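Local structure of nisin biosynthesis protein nisC (Lactococcus lactis subsp. lactis, 2G0D) at residues L200-A205 against I236-K241; Q249-D254 against I273-C278; G280-S285 against S328-I333. The protein catalyses ring formation in nisin biosynthesis, adding cysteine thiols of the precursor peptide to dehydrated serine and threonine residues with the aid of a bound zinc ion. All blocks are in the same frame, centred on the assembly; numbering follows the deposited sequence.

Interaction 1 of 3, residues L200-A205 against I236-K241; sequences LNMGLA and IFIYEK
Met-202 of the 200-205 segment and Tyr-239 of helix 226-242 lie alongside each other, their side chains running opposite ways. At the base of the methionine, CB is 3.9 Å from Tyr-239 OH. The chain then folds back on itself, bent at both chi2 and chi3, which brings the sulfur over the phenol. SD is 4.0 Å from Tyr-239 CZ and 4.5 Å from the ring centroid, on a line 28° off the ring normal, so this Met-aromatic contact is oblique and shifted toward the hydroxyl end. SD also has Ile-238 CG2 at 4.5 Å; the terminal CE sits doubtfully close to Leu-200. Leu-200 adds a looser apolar touch, CD2 to Ile-238 CG2 at 4.4 Å.

The polar bond runs through the backbone: Tyr-239 OH donates to Met-202 O at 2.7 Å. The oxygen lies in the ring plane at its edge, but the donor stands above the carbonyl plane, with a C=O...donor angle of 102°. A weak bond from Ala-209 N also reaches the phenol oxygen. On the far side of the same peptide, Gly-203 N gives a 2.9 Å bond to Asn-201 OD1, closing an Asx turn. The peptide joining Met-202 and Gly-203 is thus held at both polar ends, its N-H by a carboxamide and its carbonyl by a phenol, which satisfies two buried backbone atoms and fixes the rotation of the unit.

Interaction 2 of 3, residues Q249-D254 against I273-C278; sequences QFLWKD and IRDAWC. With ZN (zinc ion), chain B.
Water 1 is gripped from both segments: it donates to Asp-254 OD1 at 2.7 Å and accepts from Arg-274 N at 2.7 Å. This bridge is the polar link of the contact, since no direct hydrogen bond joins the segments. The remainder is van der Waals packing centred on Ile-273. Its CG2 methyl, anti to the backbone N, rests 3.4 Å from Trp-252 O and 4.0 Å from Leu-251 CD2, where the leucine and isoleucine side chains meet at a slant. The same leucine methyl lies 4.1 Å from Asp-275 OD1, the two side chains being nearly at right angles. That carboxylate is held from outside, OD1 by a salt bridge to Arg-314 and OD2 by Leu-316 N. At the end of the 273-278 segment, Cys-278 SG binds the zinc ion at 2.3 Å; water 2, Cys-324 and His-325 complete four ligands, as expected for the lanthionine cyclase metal site.

Both segments are irregular. Residues 249-254 connect helix 226-242 to the short strand 255-256, and residues 273-278 lead from helix 258-263 into helix 281-294. Helix 298-314 lies against both, meeting Leu-251 through Arg-314, Trp-252 through Ile-307 and Asp-275 through Ala-311.

Interaction 3 of 3, residues G280-S285 against S328-I333; sequences GGPGIS and SGLIEI
Pro-282 packs against Leu-330 and Ile-333 where two helices of the alpha toroid run side by side. The axes of 281-285 and 328-333, parts of helices 281-294 and 327-341, differ by 28° in direction and approach to 10.0 Å, a near-parallel pairing. Helix 298-314 comes between them in sequence, an order consistent with the alternating inner and outer helices of an alpha/alpha barrel.

The tight part lies at the proline ring. Pro-282 CG is 3.6 Å from Leu-330 CD1 and CB is 3.8 Å from Ile-333 CD1, so adjacent ring carbons face different helix residues one turn apart. Leu-330 lies slantwise to the proline; its chi1 is -94°, off a staggered value, and both CG and CD1 rest against the ring.

Farther along the helices the fit is looser. Ile-333 CG2 is 4.1 Å from Ser-285 OG, and Ile-333 CD1 comes no closer than 4.3 Å to Gly-283 N; neither is more than a van der Waals touch. This looser side is not a solvent edge, since all five touching residues are buried and helix 298-314 covers Ser-285 with Ile-307 and Leu-308. The serine hydroxyl turns back into its own helix instead: with chi1 at 73°, Ser-285 OG donates to Pro-282 O at 2.6 Å, somewhat tilted from the carbonyl plane.

The three contacts follow one another along the chain, each closing before the next opens, and form a continuous block of the LanC-like fold. Interaction 2 lies in the middle, its centre about 10 Å from the centre of each of the others, while the centres of interactions 1 and 3 are about 15 Å apart. Probable backbone hydrogen bonds join the neighbours: Met-202 N to Asp-254 O, 2.7 Å, and Gly-283 N to Ala-276 O, 3.2 Å. Tyr-239 O also accepts from Trp-252 NE1. Interactions 1 and 3 meet directly where Ile-284 of helix 281-294 packs on Tyr-239. Helices 226-242, 281-294 and 327-341 are thereby connected around the loop that delivers Cys-278 to the zinc.

Interaction 1 of 3, residues L200-A205 against I236-K241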
ATOM      1  N   LEU A 200      -4.161 -19.478   0.928  1.00 35.50           N
ATOM      2  CA  LEU A 200      -4.552 -18.196   1.491  1.00 35.58           C
ATOM      3  C   LEU A 200      -3.328 -17.277   1.510  1.00 35.03           C
ATOM      4  O   LEU A 200      -2.345 -17.557   2.220  1.00 34.93           O
ATOM      5  CB  LEU A 200      -5.063 -18.389   2.921  1.00 35.56           C
ATOM      6  CG  LEU A 200      -5.575 -17.179   3.703  1.00 36.75           C
ATOM      7  CD1 LEU A 200      -6.809 -16.557   3.006  1.00 36.06           C
ATOM      8  CD2 LEU A 200      -5.899 -17.582   5.156  1.00 36.28           C
ATOM      9  N   ASN A 201      -3.385 -16.198   0.727  1.00 34.46           N
ATOM     10  CA  ASN A 201      -2.290 -15.212   0.663  1.00 33.65           C
ATOM     11  C   ASN A 201      -2.209 -14.405   1.964  1.00 33.00           C
ATOM     12  O   ASN A 201      -3.228 -13.937   2.487  1.00 31.81           O
ATOM     13  CB  ASN A 201      -2.440 -14.307  -0.571  1.00 33.68           C
ATOM     14  CG  ASN A 201      -1.236 -13.408  -0.789  1.00 33.08           C
ATOM     15  OD1 ASN A 201      -0.904 -12.581   0.064  1.00 30.72           O
ATOM     16  ND2 ASN A 201      -0.588 -13.551  -1.941  1.00 31.11           N
ATOM     17  N   MET A 202      -0.989 -14.289   2.493  1.00 32.92           N
ATOM     18  CA  MET A 202      -0.751 -13.766   3.845  1.00 32.35           C
ATOM     19  C   MET A 202       0.110 -12.501   3.854  1.00 32.01           C
ATOM     20  O   MET A 202       0.611 -12.064   4.896  1.00 31.64           O
ATOM     21  CB  MET A 202      -0.135 -14.875   4.711  1.00 33.34           C
ATOM     22  CG  MET A 202      -1.107 -16.069   5.029  1.00 33.07           C
ATOM     23  SD  MET A 202      -2.350 -15.601   6.255  1.00 34.76           S
ATOM     24  CE  MET A 202      -3.665 -15.253   5.169  1.00 39.00           C
ATOM     25  N   GLY A 203       0.271 -11.917   2.676  1.00 31.84           N
ATOM     26  CA  GLY A 203       1.017 -10.671   2.509  1.00 31.48           C
ATOM     27  C   GLY A 203       0.122  -9.470   2.724  1.00 31.04           C
ATOM     28  O   GLY A 203      -1.100  -9.575   2.662  1.00 30.69           O
ATOM     29  N   LEU A 204       0.734  -8.325   2.982  1.00 31.25           N
ATOM     30  CA  LEU A 204      -0.008  -7.077   3.117  1.00 31.87           C
ATOM     31  C   LEU A 204      -0.576  -6.632   1.778  1.00 31.36           C
ATOM     32  O   LEU A 204      -1.761  -6.270   1.672  1.00 31.33           O
ATOM     33  CB  LEU A 204       0.908  -5.971   3.669  1.00 32.20           C
ATOM     34  CG  LEU A 204       0.253  -4.594   3.870  1.00 33.85           C
ATOM     35  CD1 LEU A 204      -0.614  -4.655   5.104  1.00 35.59           C
ATOM     36  CD2 LEU A 204       1.266  -3.489   4.019  1.00 32.73           C
ATOM     37  N   ALA A 205       0.292  -6.639   0.772  1.00 30.98           N
ATOM     38  CA  ALA A 205      -0.004  -6.105  -0.559  1.00 31.61           C
ATOM     39  C   ALA A 205      -1.096  -6.888  -1.304  1.00 31.77           C
ATOM     40  O   ALA A 205      -1.900  -6.295  -2.035  1.00 32.32           O
ATOM     41  CB  ALA A 205       1.279  -6.063  -1.395  1.00 30.77           C
ATOM     42  N   ILE A 236      -6.811 -11.301  12.563  1.00 32.58           N
ATOM     43  CA  ILE A 236      -5.724 -11.263  13.524  1.00 32.74           C
ATOM     44  C   ILE A 236      -5.550 -12.627  14.186  1.00 32.90           C
ATOM     45  O   ILE A 236      -4.431 -13.113  14.327  1.00 32.11           O
ATOM     46  CB  ILE A 236      -5.889 -10.132  14.563  1.00 33.07           C
ATOM     47  CG1 ILE A 236      -5.804  -8.764  13.880  1.00 32.00           C
ATOM     48  CG2 ILE A 236      -4.779 -10.213  15.626  1.00 31.90           C
ATOM     49  CD1 ILE A 236      -6.455  -7.653  14.673  1.00 32.91           C
ATOM     50  N   PHE A 237      -6.667 -13.255  14.559  1.00 33.74           N
ATOM     51  CA  PHE A 237      -6.668 -14.621  15.117  1.00 33.51           C
ATOM     52  C   PHE A 237      -5.940 -15.611  14.183  1.00 33.41           C
ATOM     53  O   PHE A 237      -5.216 -16.503  14.660  1.00 33.15           O
ATOM     54  CB  PHE A 237      -8.116 -15.071  15.391  1.00 34.26           C
ATOM     55  CG  PHE A 237      -8.244 -16.471  15.960  1.00 34.86           C
ATOM     56  CD1 PHE A 237      -8.463 -16.665  17.319  1.00 36.55           C
ATOM     57  CD2 PHE A 237      -8.211 -17.590  15.128  1.00 36.74           C
ATOM     58  CE1 PHE A 237      -8.626 -17.968  17.856  1.00 35.65           C
ATOM     59  CE2 PHE A 237      -8.360 -18.896  15.652  1.00 36.03           C
ATOM     60  CZ  PHE A 237      -8.571 -19.073  17.017  1.00 34.75           C
ATOM     61  N   ILE A 238      -6.111 -15.438  12.867  1.00 33.05           N
ATOM     62  CA  ILE A 238      -5.431 -16.295  11.883  1.00 33.34           C
ATOM     63  C   ILE A 238      -3.923 -16.012  11.848  1.00 33.59           C
ATOM     64  O   ILE A 238      -3.125 -16.935  11.717  1.00 33.94           O
ATOM     65  CB  ILE A 238      -6.054 -16.205  10.455  1.00 33.31           C
ATOM     66  CG1 ILE A 238      -7.478 -16.778  10.448  1.00 33.40           C
ATOM     67  CG2 ILE A 238      -5.182 -16.945   9.436  1.00 32.51           C
ATOM     68  CD1 ILE A 238      -8.270 -16.453   9.199  1.00 33.84           C
ATOM     69  N   TYR A 239      -3.533 -14.744  11.973  1.00 33.44           N
ATOM     70  CA  TYR A 239      -2.111 -14.423  12.120  1.00 33.49           C
ATOM     71  C   TYR A 239      -1.524 -15.037  13.387  1.00 33.93           C
ATOM     72  O   TYR A 239      -0.447 -15.644  13.339  1.00 34.09           O
ATOM     73  CB  TYR A 239      -1.838 -12.914  11.984  1.00 32.60           C
ATOM     74  CG  TYR A 239      -1.732 -12.549  10.528  1.00 31.79           C
ATOM     75  CD1 TYR A 239      -0.508 -12.637   9.845  1.00 30.54           C
ATOM     76  CD2 TYR A 239      -2.872 -12.195   9.807  1.00 31.72           C
ATOM     77  CE1 TYR A 239      -0.425 -12.359   8.474  1.00 30.39           C
ATOM     78  CE2 TYR A 239      -2.804 -11.901   8.451  1.00 31.69           C
ATOM     79  CZ  TYR A 239      -1.584 -11.984   7.795  1.00 30.82           C
ATOM     80  OH  TYR A 239      -1.556 -11.689   6.465  1.00 31.12           O
ATOM     81  N   GLU A 240      -2.247 -14.919  14.498  1.00 34.19           N
ATOM     82  CA  GLU A 240      -1.789 -15.458  15.771  1.00 35.10           C
ATOM     83  C   GLU A 240      -1.636 -16.973  15.698  1.00 35.47           C
ATOM     84  O   GLU A 240      -0.696 -17.532  16.278  1.00 35.49           O
ATOM     85  CB  GLU A 240      -2.752 -15.082  16.926  1.00 35.29           C
ATOM     86  CG  GLU A 240      -2.638 -13.628  17.428  1.00 35.33           C
ATOM     87  CD  GLU A 240      -1.275 -13.325  18.057  1.00 36.02           C
ATOM     88  OE1 GLU A 240      -1.134 -13.436  19.297  1.00 35.44           O
ATOM     89  OE2 GLU A 240      -0.334 -12.981  17.302  1.00 36.01           O
ATOM     90  N   LYS A 241      -2.550 -17.633  14.985  1.00 36.09           N
ATOM     91  CA  LYS A 241      -2.544 -19.098  14.938  1.00 36.78           C
ATOM     92  C   LYS A 241      -1.388 -19.631  14.097  1.00 36.48           C
ATOM     93  O   LYS A 241      -0.713 -20.579  14.498  1.00 36.29           O
ATOM     94  CB  LYS A 241      -3.870 -19.669  14.420  1.00 37.32           C
ATOM     95  CG  LYS A 241      -4.218 -21.071  14.983  1.00 38.65           C
ATOM     96  CD  LYS A 241      -4.880 -20.947  16.380  1.00 41.18           C
ATOM     97  CE  LYS A 241      -5.440 -22.267  16.898  1.00 41.80           C
ATOM     98  NZ  LYS A 241      -4.369 -23.209  17.385  1.00 43.69           N
TER

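Interaction 2 of 3, residues Q249-D254 against I273-C278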
ATOM      1  N   GLN A 249      10.150 -17.181  15.505  1.00 31.57           N
ATOM      2  CA  GLN A 249       9.191 -16.251  16.100  1.00 32.11           C
ATOM      3  C   GLN A 249       9.139 -14.965  15.262  1.00 31.98           C
ATOM      4  O   GLN A 249      10.164 -14.506  14.745  1.00 32.73           O
ATOM      5  CB  GLN A 249       9.564 -15.948  17.549  1.00 31.95           C
ATOM      6  CG  GLN A 249       8.566 -15.069  18.272  1.00 33.64           C
ATOM      7  CD  GLN A 249       8.824 -14.982  19.768  1.00 33.78           C
ATOM      8  OE1 GLN A 249       9.949 -15.172  20.236  1.00 33.68           O
ATOM      9  NE2 GLN A 249       7.772 -14.676  20.524  1.00 33.07           N
ATOM     10  N   PHE A 250       7.934 -14.429  15.112  1.00 32.08           N
ATOM     11  CA  PHE A 250       7.649 -13.188  14.364  1.00 32.19           C
ATOM     12  C   PHE A 250       7.766 -13.347  12.847  1.00 32.25           C
ATOM     13  O   PHE A 250       7.922 -12.359  12.125  1.00 32.64           O
ATOM     14  CB  PHE A 250       8.489 -11.994  14.860  1.00 31.43           C
ATOM     15  CG  PHE A 250       8.462 -11.803  16.348  1.00 31.25           C
ATOM     16  CD1 PHE A 250       7.272 -11.565  17.016  1.00 30.92           C
ATOM     17  CD2 PHE A 250       9.638 -11.863  17.089  1.00 31.14           C
ATOM     18  CE1 PHE A 250       7.257 -11.394  18.403  1.00 29.90           C
ATOM     19  CE2 PHE A 250       9.619 -11.693  18.480  1.00 31.47           C
ATOM     20  CZ  PHE A 250       8.424 -11.453  19.123  1.00 29.03           C
ATOM     21  N   LEU A 251       7.673 -14.586  12.378  1.00 32.19           N
ATOM     22  CA  LEU A 251       7.722 -14.892  10.937  1.00 32.06           C
ATOM     23  C   LEU A 251       6.455 -15.619  10.473  1.00 31.87           C
ATOM     24  O   LEU A 251       5.823 -16.338  11.243  1.00 31.28           O
ATOM     25  CB  LEU A 251       8.979 -15.687  10.560  1.00 31.24           C
ATOM     26  CG  LEU A 251      10.287 -14.882  10.492  1.00 31.80           C
ATOM     27  CD1 LEU A 251      11.489 -15.783  10.490  1.00 28.99           C
ATOM     28  CD2 LEU A 251      10.313 -13.883   9.275  1.00 30.75           C
ATOM     29  N   TRP A 252       6.083 -15.375   9.219  1.00 31.26           N
ATOM     30  CA  TRP A 252       4.918 -15.973   8.609  1.00 31.29           C
ATOM     31  C   TRP A 252       5.282 -16.331   7.182  1.00 32.01           C
ATOM     32  O   TRP A 252       5.989 -15.563   6.493  1.00 32.75           O
ATOM     33  CB  TRP A 252       3.754 -14.966   8.577  1.00 30.68           C
ATOM     34  CG  TRP A 252       3.044 -14.759   9.891  1.00 29.21           C
ATOM     35  CD1 TRP A 252       1.908 -15.393  10.305  1.00 29.05           C
ATOM     36  CD2 TRP A 252       3.383 -13.826  10.939  1.00 27.83           C
ATOM     37  NE1 TRP A 252       1.528 -14.936  11.550  1.00 27.44           N
ATOM     38  CE2 TRP A 252       2.407 -13.974  11.962  1.00 28.52           C
ATOM     39  CE3 TRP A 252       4.397 -12.872  11.108  1.00 27.30           C
ATOM     40  CZ2 TRP A 252       2.428 -13.220  13.140  1.00 29.22           C
ATOM     41  CZ3 TRP A 252       4.426 -12.121  12.286  1.00 28.56           C
ATOM     42  CH2 TRP A 252       3.450 -12.313  13.298  1.00 29.41           C
ATOM     43  N   LYS A 253       4.806 -17.484   6.729  1.00 32.24           N
ATOM     44  CA  LYS A 253       4.893 -17.845   5.315  1.00 32.77           C
ATOM     45  C   LYS A 253       4.007 -16.909   4.494  1.00 32.84           C
ATOM     46  O   LYS A 253       3.045 -16.324   5.017  1.00 32.92           O
ATOM     47  CB  LYS A 253       4.435 -19.285   5.097  1.00 33.11           C
ATOM     48  CG  LYS A 253       5.222 -20.330   5.872  1.00 34.71           C
ATOM     49  CD  LYS A 253       4.467 -21.649   5.915  1.00 37.95           C
ATOM     50  CE  LYS A 253       4.317 -22.288   4.552  1.00 39.42           C
ATOM     51  NZ  LYS A 253       3.279 -23.359   4.613  1.00 39.81           N
ATOM     52  N   ASP A 254       4.330 -16.782   3.207  1.00 33.12           N
ATOM     53  CA  ASP A 254       3.590 -15.914   2.285  1.00 33.10           C
ATOM     54  C   ASP A 254       2.175 -16.429   2.063  1.00 33.07           C
ATOM     55  O   ASP A 254       1.267 -15.655   1.766  1.00 33.10           O
ATOM     56  CB  ASP A 254       4.282 -15.866   0.917  1.00 32.72           C
ATOM     57  CG  ASP A 254       5.510 -14.969   0.880  1.00 33.10           C
ATOM     58  OD1 ASP A 254       5.942 -14.434   1.929  1.00 33.07           O
ATOM     59  OD2 ASP A 254       6.056 -14.823  -0.238  1.00 31.68           O
ATOM     60  N   ILE A 273      11.046 -16.768   2.725  1.00 39.37           N
ATOM     61  CA  ILE A 273      10.285 -15.701   3.360  1.00 37.41           C
ATOM     62  C   ILE A 273      11.221 -14.493   3.332  1.00 37.12           C
ATOM     63  O   ILE A 273      12.451 -14.660   3.409  1.00 36.37           O
ATOM     64  CB  ILE A 273       9.942 -16.056   4.821  1.00 36.89           C
ATOM     65  CG1 ILE A 273       9.136 -17.364   4.902  1.00 35.55           C
ATOM     66  CG2 ILE A 273       9.216 -14.897   5.520  1.00 35.73           C
ATOM     67  CD1 ILE A 273       9.171 -17.990   6.294  1.00 32.03           C
ATOM     68  N   ARG A 274      10.660 -13.294   3.211  1.00 36.07           N
ATOM     69  CA  ARG A 274      11.477 -12.095   3.240  1.00 35.82           C
ATOM     70  C   ARG A 274      10.861 -11.053   4.166  1.00 34.72           C
ATOM     71  O   ARG A 274       9.697 -11.174   4.523  1.00 34.37           O
ATOM     72  CB  ARG A 274      11.672 -11.551   1.826  1.00 36.49           C
ATOM     73  CG  ARG A 274      10.526 -10.686   1.322  1.00 38.47           C
ATOM     74  CD  ARG A 274      10.707 -10.355  -0.141  1.00 42.21           C
ATOM     75  NE  ARG A 274      11.976  -9.676  -0.411  1.00 42.94           N
ATOM     76  CZ  ARG A 274      12.495  -9.540  -1.629  1.00 43.42           C
ATOM     77  NH1 ARG A 274      11.842 -10.025  -2.679  1.00 41.65           N
ATOM     78  NH2 ARG A 274      13.656  -8.920  -1.798  1.00 42.53           N
ATOM     79  N   ASP A 275      11.649 -10.053   4.575  1.00 33.75           N
ATOM     80  CA  ASP A 275      11.109  -8.933   5.354  1.00 32.70           C
ATOM     81  C   ASP A 275      10.858  -7.786   4.406  1.00 32.04           C
ATOM     82  O   ASP A 275      11.797  -7.170   3.892  1.00 31.42           O
ATOM     83  CB  ASP A 275      12.050  -8.509   6.486  1.00 32.25           C
ATOM     84  CG  ASP A 275      12.144  -9.554   7.598  1.00 33.80           C
ATOM     85  OD1 ASP A 275      11.080 -10.006   8.089  1.00 35.00           O
ATOM     86  OD2 ASP A 275      13.287  -9.906   7.983  1.00 31.60           O
ATOM     87  N   ALA A 276       9.575  -7.539   4.153  1.00 31.77           N
ATOM     88  CA  ALA A 276       9.137  -6.538   3.178  1.00 31.34           C
ATOM     89  C   ALA A 276       7.820  -5.911   3.589  1.00 30.83           C
ATOM     90  O   ALA A 276       7.102  -6.420   4.452  1.00 30.76           O
ATOM     91  CB  ALA A 276       9.011  -7.157   1.753  1.00 30.92           C
ATOM     92  N   TRP A 277       7.520  -4.775   2.973  1.00 30.85           N
ATOM     93  CA  TRP A 277       6.199  -4.184   3.076  1.00 30.13           C
ATOM     94  C   TRP A 277       5.153  -5.108   2.430  1.00 29.94           C
ATOM     95  O   TRP A 277       4.156  -5.451   3.054  1.00 30.79           O
ATOM     96  CB  TRP A 277       6.204  -2.773   2.449  1.00 29.30           C
ATOM     97  CG  TRP A 277       4.837  -2.176   2.266  1.00 28.59           C
ATOM     98  CD1 TRP A 277       4.125  -1.468   3.189  1.00 28.67           C
ATOM     99  CD2 TRP A 277       4.033  -2.215   1.076  1.00 28.59           C
ATOM    100  NE1 TRP A 277       2.903  -1.066   2.654  1.00 30.00           N
ATOM    101  CE2 TRP A 277       2.820  -1.520   1.361  1.00 28.85           C
ATOM    102  CE3 TRP A 277       4.204  -2.790  -0.196  1.00 28.83           C
ATOM    103  CZ2 TRP A 277       1.799  -1.358   0.414  1.00 29.72           C
ATOM    104  CZ3 TRP A 277       3.180  -2.631  -1.153  1.00 29.11           C
ATOM    105  CH2 TRP A 277       1.993  -1.919  -0.838  1.00 28.69           C
ATOM    106  N   CYS A 278       5.384  -5.529   1.191  1.00 30.44           N
ATOM    107  CA  CYS A 278       4.383  -6.322   0.473  1.00 30.19           C
ATOM    108  C   CYS A 278       4.065  -7.707   1.081  1.00 30.56           C
ATOM    109  O   CYS A 278       2.906  -8.124   1.107  1.00 29.66           O
ATOM    110  CB  CYS A 278       4.786  -6.474  -0.988  1.00 30.91           C
ATOM    111  SG  CYS A 278       6.424  -7.187  -1.255  1.00 30.02           S
TER
HETATM  112 ZN    ZN B 416       7.029  -6.174  -3.268  1.00 35.09          ZN
HETATM  113  O   HOH W   1       8.086 -12.883   2.502  1.00 32.56           O
HETATM  114  O   HOH W   2       5.932  -7.261  -4.806  1.00 43.27           O

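Interaction 3 of 3, residues G280-S285 against S328-I333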
ATOM      1  N   GLY A 280       5.498 -10.355   4.470  1.00 31.35           N
ATOM      2  CA  GLY A 280       6.385 -10.613   5.608  1.00 31.09           C
ATOM      3  C   GLY A 280       6.158  -9.676   6.783  1.00 30.92           C
ATOM      4  O   GLY A 280       5.256  -8.817   6.755  1.00 29.84           O
ATOM      5  N   GLY A 281       7.002  -9.848   7.799  1.00 30.20           N
ATOM      6  CA  GLY A 281       6.892  -9.131   9.071  1.00 30.60           C
ATOM      7  C   GLY A 281       6.623  -7.635   9.033  1.00 30.12           C
ATOM      8  O   GLY A 281       5.734  -7.180   9.711  1.00 30.55           O
ATOM      9  N   PRO A 282       7.407  -6.859   8.258  1.00 30.54           N
ATOM     10  CA  PRO A 282       7.166  -5.395   8.286  1.00 30.30           C
ATOM     11  C   PRO A 282       5.746  -4.995   7.930  1.00 29.80           C
ATOM     12  O   PRO A 282       5.146  -4.219   8.658  1.00 30.41           O
ATOM     13  CB  PRO A 282       8.181  -4.842   7.278  1.00 29.29           C
ATOM     14  CG  PRO A 282       9.326  -5.920   7.322  1.00 29.91           C
ATOM     15  CD  PRO A 282       8.542  -7.203   7.368  1.00 29.68           C
ATOM     16  N   GLY A 283       5.199  -5.544   6.858  1.00 30.24           N
ATOM     17  CA  GLY A 283       3.802  -5.248   6.489  1.00 29.99           C
ATOM     18  C   GLY A 283       2.795  -5.844   7.456  1.00 29.59           C
ATOM     19  O   GLY A 283       1.806  -5.211   7.801  1.00 28.72           O
ATOM     20  N   ILE A 284       3.044  -7.080   7.882  1.00 30.17           N
ATOM     21  CA  ILE A 284       2.194  -7.753   8.872  1.00 29.11           C
ATOM     22  C   ILE A 284       2.141  -6.955  10.188  1.00 29.54           C
ATOM     23  O   ILE A 284       1.096  -6.915  10.832  1.00 29.99           O
ATOM     24  CB  ILE A 284       2.642  -9.235   9.078  1.00 29.95           C
ATOM     25  CG1 ILE A 284       2.296 -10.075   7.835  1.00 27.32           C
ATOM     26  CG2 ILE A 284       2.054  -9.840  10.370  1.00 27.61           C
ATOM     27  CD1 ILE A 284       3.147 -11.324   7.683  1.00 27.31           C
ATOM     28  N   SER A 285       3.237  -6.290  10.571  1.00 28.97           N
ATOM     29  CA  SER A 285       3.243  -5.496  11.816  1.00 28.32           C
ATOM     30  C   SER A 285       2.206  -4.376  11.784  1.00 28.11           C
ATOM     31  O   SER A 285       1.719  -3.961  12.827  1.00 28.04           O
ATOM     32  CB  SER A 285       4.625  -4.911  12.125  1.00 28.18           C
ATOM     33  OG  SER A 285       4.990  -3.828  11.256  1.00 29.33           O
ATOM     34  N   SER A 328      13.802   0.942   1.970  1.00 26.89           N
ATOM     35  CA  SER A 328      13.068   2.203   2.178  1.00 27.02           C
ATOM     36  C   SER A 328      11.644   1.953   2.695  1.00 27.69           C
ATOM     37  O   SER A 328      11.105   2.733   3.502  1.00 28.00           O
ATOM     38  CB  SER A 328      13.060   3.089   0.920  1.00 26.85           C
ATOM     39  OG  SER A 328      14.350   3.662   0.720  1.00 26.38           O
ATOM     40  N   GLY A 329      11.034   0.846   2.265  1.00 27.99           N
ATOM     41  CA  GLY A 329       9.683   0.507   2.757  1.00 28.21           C
ATOM     42  C   GLY A 329       9.688   0.164   4.232  1.00 27.84           C
ATOM     43  O   GLY A 329       8.830   0.613   4.958  1.00 29.11           O
ATOM     44  N   LEU A 330      10.663  -0.626   4.676  1.00 28.28           N
ATOM     45  CA  LEU A 330      10.857  -0.962   6.115  1.00 27.40           C
ATOM     46  C   LEU A 330      11.052   0.303   6.941  1.00 27.99           C
ATOM     47  O   LEU A 330      10.418   0.516   7.970  1.00 28.90           O
ATOM     48  CB  LEU A 330      12.091  -1.879   6.240  1.00 27.71           C
ATOM     49  CG  LEU A 330      11.808  -3.399   6.251  1.00 27.66           C
ATOM     50  CD1 LEU A 330      11.122  -3.843   4.969  1.00 24.72           C
ATOM     51  CD2 LEU A 330      13.062  -4.256   6.535  1.00 25.72           C
ATOM     52  N   ILE A 331      11.946   1.164   6.471  1.00 28.05           N
ATOM     53  CA  ILE A 331      12.209   2.431   7.118  1.00 28.10           C
ATOM     54  C   ILE A 331      10.939   3.298   7.264  1.00 27.89           C
ATOM     55  O   ILE A 331      10.669   3.854   8.330  1.00 28.04           O
ATOM     56  CB  ILE A 331      13.402   3.165   6.395  1.00 29.03           C
ATOM     57  CG1 ILE A 331      14.720   2.425   6.681  1.00 28.36           C
ATOM     58  CG2 ILE A 331      13.539   4.631   6.817  1.00 28.57           C
ATOM     59  CD1 ILE A 331      15.206   2.439   8.178  1.00 30.03           C
ATOM     60  N   GLU A 332      10.152   3.401   6.207  1.00 28.22           N
ATOM     61  CA  GLU A 332       8.957   4.215   6.257  1.00 27.81           C
ATOM     62  C   GLU A 332       7.886   3.690   7.215  1.00 27.98           C
ATOM     63  O   GLU A 332       7.106   4.477   7.800  1.00 26.32           O
ATOM     64  CB  GLU A 332       8.361   4.424   4.855  1.00 26.96           C
ATOM     65  CG  GLU A 332       7.318   5.549   4.873  1.00 28.92           C
ATOM     66  CD  GLU A 332       7.932   6.942   5.037  1.00 28.46           C
ATOM     67  OE1 GLU A 332       9.146   7.079   4.771  1.00 28.02           O
ATOM     68  OE2 GLU A 332       7.208   7.913   5.404  1.00 27.82           O
ATOM     69  N   ILE A 333       7.813   2.363   7.312  1.00 26.85           N
ATOM     70  CA  ILE A 333       6.985   1.725   8.326  1.00 27.10           C
ATOM     71  C   ILE A 333       7.449   2.070   9.755  1.00 28.16           C
ATOM     72  O   ILE A 333       6.612   2.391  10.605  1.00 28.82           O
ATOM     73  CB  ILE A 333       6.936   0.203   8.124  1.00 26.60           C
ATOM     74  CG1 ILE A 333       6.262  -0.130   6.789  1.00 25.35           C
ATOM     75  CG2 ILE A 333       6.168  -0.447   9.277  1.00 28.26           C
ATOM     76  CD1 ILE A 333       6.646  -1.507   6.222  1.00 28.83           C
TER